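Local coordinates for protein serine--tRNA ligase (Pyrococcus horikoshii, PDB 2DQ0) that probably attaches serine to tRNA(Ser), and also to tRNA(Sec), activating the amino acid with ATP as a homodimeric class II aminoacyl-tRNA synthetase, at residues 125-133 with 331-342. Numbering follows the deposited sequence.
Sequences PIRFWGKAR and FQELEIPYRVVN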
loop_
_atom_site.group_PDB
_atom_site.type_symbol
_atom_site.label_atom_id
_atom_site.label_comp_id
_atom_site.label_asym_id
_atom_site.label_seq_id
_atom_site.Cartn_x
_atom_site.Cartn_y
_atom_site.Cartn_z
ATOM N N PRO A 125 -5.002 31.201 14.632
ATOM C CA PRO A 125 -6.361 30.634 14.651
ATOM C C PRO A 125 -7.233 31.695 14.002
ATOM O O PRO A 125 -7.055 32.874 14.287
ATOM C CB PRO A 125 -6.667 30.487 16.142
ATOM C CG PRO A 125 -5.310 30.383 16.775
ATOM C CD PRO A 125 -4.496 31.400 15.999
ATOM N N ILE A 126 -8.167 31.300 13.142
ATOM C CA ILE A 126 -9.001 32.286 12.461
ATOM C C ILE A 126 -10.469 31.953 12.504
ATOM O O ILE A 126 -11.298 32.717 12.032
ATOM C CB ILE A 126 -8.607 32.415 10.972
ATOM C CG1 ILE A 126 -8.761 31.060 10.275
ATOM C CG2 ILE A 126 -7.168 32.916 10.838
ATOM C CD1 ILE A 126 -8.480 31.114 8.798
ATOM N N ARG A 127 -10.799 30.815 13.086
ATOM C CA ARG A 127 -12.180 30.385 13.121
ATOM C C ARG A 127 -12.338 29.234 14.126
ATOM O O ARG A 127 -11.434 28.420 14.302
ATOM C CB ARG A 127 -12.574 29.969 11.688
ATOM C CG ARG A 127 -13.965 29.406 11.539
ATOM C CD ARG A 127 -14.554 29.590 10.130
ATOM N NE ARG A 127 -13.903 28.891 9.007
ATOM C CZ ARG A 127 -12.810 29.314 8.370
ATOM N NH1 ARG A 127 -12.207 30.428 8.740
ATOM N NH2 ARG A 127 -12.351 28.659 7.314
ATOM N N PHE A 128 -13.474 29.184 14.807
ATOM C CA PHE A 128 -13.723 28.135 15.781
ATOM C C PHE A 128 -15.134 27.620 15.617
ATOM O O PHE A 128 -16.026 28.380 15.261
ATOM C CB PHE A 128 -13.575 28.667 17.202
ATOM C CG PHE A 128 -12.236 29.247 17.496
ATOM C CD1 PHE A 128 -11.959 30.572 17.186
ATOM C CD2 PHE A 128 -11.256 28.476 18.123
ATOM C CE1 PHE A 128 -10.730 31.127 17.497
ATOM C CE2 PHE A 128 -10.023 29.015 18.442
ATOM C CZ PHE A 128 -9.754 30.349 18.132
ATOM N N TRP A 129 -15.349 26.341 15.907
ATOM C CA TRP A 129 -16.679 25.769 15.767
ATOM C C TRP A 129 -16.934 24.706 16.836
ATOM O O TRP A 129 -16.017 23.987 17.211
ATOM C CB TRP A 129 -16.810 25.152 14.361
ATOM C CG TRP A 129 -18.172 24.582 14.085
ATOM C CD1 TRP A 129 -19.252 25.242 13.561
ATOM C CD2 TRP A 129 -18.651 23.290 14.483
ATOM N NE1 TRP A 129 -20.375 24.446 13.625
ATOM C CE2 TRP A 129 -20.035 23.244 14.188
ATOM C CE3 TRP A 129 -18.046 22.170 15.071
ATOM C CZ2 TRP A 129 -20.821 22.126 14.463
ATOM C CZ3 TRP A 129 -18.835 21.054 15.346
ATOM C CH2 TRP A 129 -20.206 21.044 15.042
ATOM N N GLY A 130 -18.168 24.619 17.336
ATOM C CA GLY A 130 -18.520 23.587 18.310
ATOM C C GLY A 130 -18.413 23.839 19.806
ATOM O O GLY A 130 -17.906 24.873 20.249
ATOM N N LYS A 131 -18.899 22.876 20.589
ATOM C CA LYS A 131 -18.872 22.965 22.053
ATOM C C LYS A 131 -17.963 21.892 22.636
ATOM O O LYS A 131 -18.354 20.732 22.803
ATOM C CB LYS A 131 -20.277 22.803 22.628
ATOM C CG LYS A 131 -20.336 22.780 24.146
ATOM C CD LYS A 131 -21.787 22.790 24.607
ATOM C CE LYS A 131 -21.926 22.861 26.118
ATOM N NZ LYS A 131 -23.364 22.788 26.539
ATOM N N ALA A 132 -16.746 22.312 22.948
ATOM C CA ALA A 132 -15.728 21.436 23.491
ATOM C C ALA A 132 -16.016 20.934 24.885
ATOM O O ALA A 132 -16.525 21.654 25.740
ATOM C CB ALA A 132 -14.379 22.147 23.482
ATOM N N ARG A 133 -15.678 19.673 25.102
ATOM C CA ARG A 133 -15.842 19.069 26.403
ATOM C C ARG A 133 -14.432 19.065 26.984
ATOM O O ARG A 133 -13.572 18.320 26.543
ATOM C CB ARG A 133 -16.407 17.669 26.248
ATOM C CG ARG A 133 -17.757 17.679 25.510
ATOM C CD ARG A 133 -18.252 16.274 25.129
ATOM N NE ARG A 133 -18.429 15.400 26.280
ATOM C CZ ARG A 133 -18.304 14.076 26.226
ATOM N NH1 ARG A 133 -18.000 13.482 25.076
ATOM N NH2 ARG A 133 -18.466 13.340 27.323
ATOM N N PHE A 331 -16.472 17.609 9.441
ATOM C CA PHE A 331 -16.276 17.525 10.875
ATOM C C PHE A 331 -17.424 18.106 11.674
ATOM O O PHE A 331 -17.674 17.680 12.802
ATOM C CB PHE A 331 -14.926 18.122 11.251
ATOM C CG PHE A 331 -13.777 17.225 10.878
ATOM C CD1 PHE A 331 -13.264 16.303 11.811
ATOM C CD2 PHE A 331 -13.273 17.226 9.557
ATOM C CE1 PHE A 331 -12.267 15.389 11.441
ATOM C CE2 PHE A 331 -12.283 16.324 9.169
ATOM C CZ PHE A 331 -11.767 15.392 10.114
ATOM N N GLN A 332 -18.147 19.059 11.096
ATOM C CA GLN A 332 -19.313 19.584 11.795
ATOM C C GLN A 332 -20.384 18.478 11.830
ATOM O O GLN A 332 -20.989 18.234 12.882
ATOM C CB GLN A 332 -19.845 20.839 11.118
ATOM C CG GLN A 332 -18.894 22.004 11.236
ATOM C CD GLN A 332 -19.356 23.217 10.467
ATOM O OE1 GLN A 332 -18.631 24.204 10.350
ATOM N NE2 GLN A 332 -20.563 23.154 9.942
ATOM N N GLU A 333 -20.601 17.780 10.713
ATOM C CA GLU A 333 -21.592 16.696 10.721
ATOM C C GLU A 333 -21.154 15.584 11.693
ATOM O O GLU A 333 -21.979 14.931 12.344
ATOM C CB GLU A 333 -21.798 16.134 9.308
ATOM C CG GLU A 333 -22.309 17.188 8.306
ATOM C CD GLU A 333 -23.117 16.604 7.144
ATOM O OE1 GLU A 333 -22.587 16.519 6.010
ATOM O OE2 GLU A 333 -24.288 16.232 7.377
ATOM N N LEU A 334 -19.842 15.380 11.781
ATOM C CA LEU A 334 -19.255 14.386 12.664
ATOM C C LEU A 334 -19.306 14.902 14.111
ATOM O O LEU A 334 -18.882 14.212 15.047
ATOM C CB LEU A 334 -17.807 14.133 12.237
ATOM C CG LEU A 334 -17.468 12.815 11.547
ATOM C CD1 LEU A 334 -18.703 12.164 11.046
ATOM C CD2 LEU A 334 -16.484 13.049 10.432
ATOM N N GLU A 335 -19.827 16.121 14.270
ATOM C CA GLU A 335 -19.970 16.768 15.574
ATOM C C GLU A 335 -18.625 16.848 16.305
ATOM O O GLU A 335 -18.510 16.472 17.481
ATOM C CB GLU A 335 -20.982 16.003 16.441
ATOM C CG GLU A 335 -22.362 15.792 15.818
ATOM C CD GLU A 335 -23.260 14.884 16.662
ATOM O OE1 GLU A 335 -24.119 14.161 16.091
ATOM O OE2 GLU A 335 -23.110 14.893 17.906
ATOM N N ILE A 336 -17.608 17.339 15.603
ATOM C CA ILE A 336 -16.285 17.461 16.202
ATOM C C ILE A 336 -15.868 18.922 16.319
ATOM O O ILE A 336 -15.594 19.587 15.315
ATOM C CB ILE A 336 -15.203 16.697 15.388
ATOM C CG1 ILE A 336 -15.577 15.211 15.276
ATOM C CG2 ILE A 336 -13.846 16.817 16.096
ATOM C CD1 ILE A 336 -15.586 14.449 16.621
ATOM N N PRO A 337 -15.808 19.438 17.552
ATOM C CA PRO A 337 -15.413 20.839 17.710
ATOM C C PRO A 337 -13.968 21.029 17.221
ATOM O O PRO A 337 -13.131 20.145 17.355
ATOM C CB PRO A 337 -15.631 21.098 19.207
ATOM C CG PRO A 337 -15.349 19.747 19.828
ATOM C CD PRO A 337 -15.972 18.758 18.852
ATOM N N TYR A 338 -13.690 22.185 16.636
ATOM C CA TYR A 338 -12.376 22.442 16.069
ATOM C C TYR A 338 -12.136 23.934 15.924
ATOM O O TYR A 338 -12.994 24.767 16.229
ATOM C CB TYR A 338 -12.298 21.793 14.678
ATOM C CG TYR A 338 -13.226 22.426 13.637
ATOM C CD1 TYR A 338 -12.860 23.591 12.965
ATOM C CD2 TYR A 338 -14.487 21.881 13.359
ATOM C CE1 TYR A 338 -13.720 24.209 12.045
ATOM C CE2 TYR A 338 -15.364 22.493 12.435
ATOM C CZ TYR A 338 -14.972 23.660 11.786
ATOM O OH TYR A 338 -15.835 24.301 10.915
ATOM N N ARG A 339 -10.952 24.253 15.436
ATOM C CA ARG A 339 -10.567 25.622 15.184
ATOM C C ARG A 339 -9.731 25.508 13.897
ATOM O O ARG A 339 -8.989 24.543 13.730
ATOM C CB ARG A 339 -9.726 26.161 16.357
ATOM C CG ARG A 339 -8.335 25.562 16.462
ATOM C CD ARG A 339 -7.518 26.112 17.609
ATOM N NE ARG A 339 -6.119 25.768 17.388
ATOM C CZ ARG A 339 -5.083 26.396 17.932
ATOM N NH1 ARG A 339 -3.847 26.006 17.647
ATOM N NH2 ARG A 339 -5.282 27.413 18.758
ATOM N N VAL A 340 -9.880 26.428 12.953
ATOM C CA VAL A 340 -9.053 26.303 11.763
ATOM C C VAL A 340 -7.981 27.355 11.876
ATOM O O VAL A 340 -8.215 28.462 12.355
ATOM C CB VAL A 340 -9.853 26.412 10.420
ATOM C CG1 VAL A 340 -11.332 26.510 10.691
ATOM C CG2 VAL A 340 -9.316 27.537 9.569
ATOM N N VAL A 341 -6.794 26.992 11.427
ATOM C CA VAL A 341 -5.651 27.857 11.555
ATOM C C VAL A 341 -4.997 28.265 10.244
ATOM O O VAL A 341 -5.017 27.519 9.274
ATOM C CB VAL A 341 -4.618 27.142 12.471
ATOM C CG1 VAL A 341 -3.263 27.772 12.349
ATOM C CG2 VAL A 341 -5.096 27.182 13.914
ATOM N N ASN A 342 -4.443 29.471 10.209
ATOM C CA ASN A 342 -3.721 29.916 9.040
ATOM C C ASN A 342 -2.275 29.654 9.426
ATOM O O ASN A 342 -1.746 30.223 10.380
ATOM C CB ASN A 342 -3.932 31.400 8.777
ATOM C CG ASN A 342 -3.243 31.873 7.493
ATOM O OD1 ASN A 342 -2.550 31.099 6.807
ATOM N ND2 ASN A 342 -3.429 33.152 7.168
#
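Trp129 and Tyr338 face each other in an antiparallel strand pair, 125-129 against 338-342, that adds an edge strand to the mixed sheet of the class II synthetase core. They form a hydrogen-bonded pair, Trp129 N to Tyr338 O at 2.9 Å and Tyr338 N to Trp129 O at 3.0 Å. The indole is the most extensively covered group of the contact. With CG anti to the backbone N (chi1 -178°), it reaches past Tyr338 to the end of helix 316-333, where Gln332 CG sits over the five-membered ring, 3.5 Å from its centroid. The Gln332 amide continues this layer, its plane 11° from that of the indole. The six-membered ring turns its edge to Ile336 O and to Glu335 CA in the Schellman motif. Trp129 CB lies over one face of the Tyr338 ring, toward its rim, a CH-pi contact. Replacing the indole by the methyl group of an alanine is likely to leave Gln332 without its stacking partner and open a gap beside Glu335. Tyr338 OH is hydrogen-bonded to Glu328, which forms a salt bridge with Arg127.

On the other sheet face, Phe128 packs beside Arg339. The loose side is at exposed Ile126, where a classic beta bulge sets Ile126 and Arg127 both opposite Val340: Ile126 N donates to Val340 O, Val340 N to Arg127 O, both at 2.9 Å. Ile126 touches Val340 CG2 through CG1 and CD1.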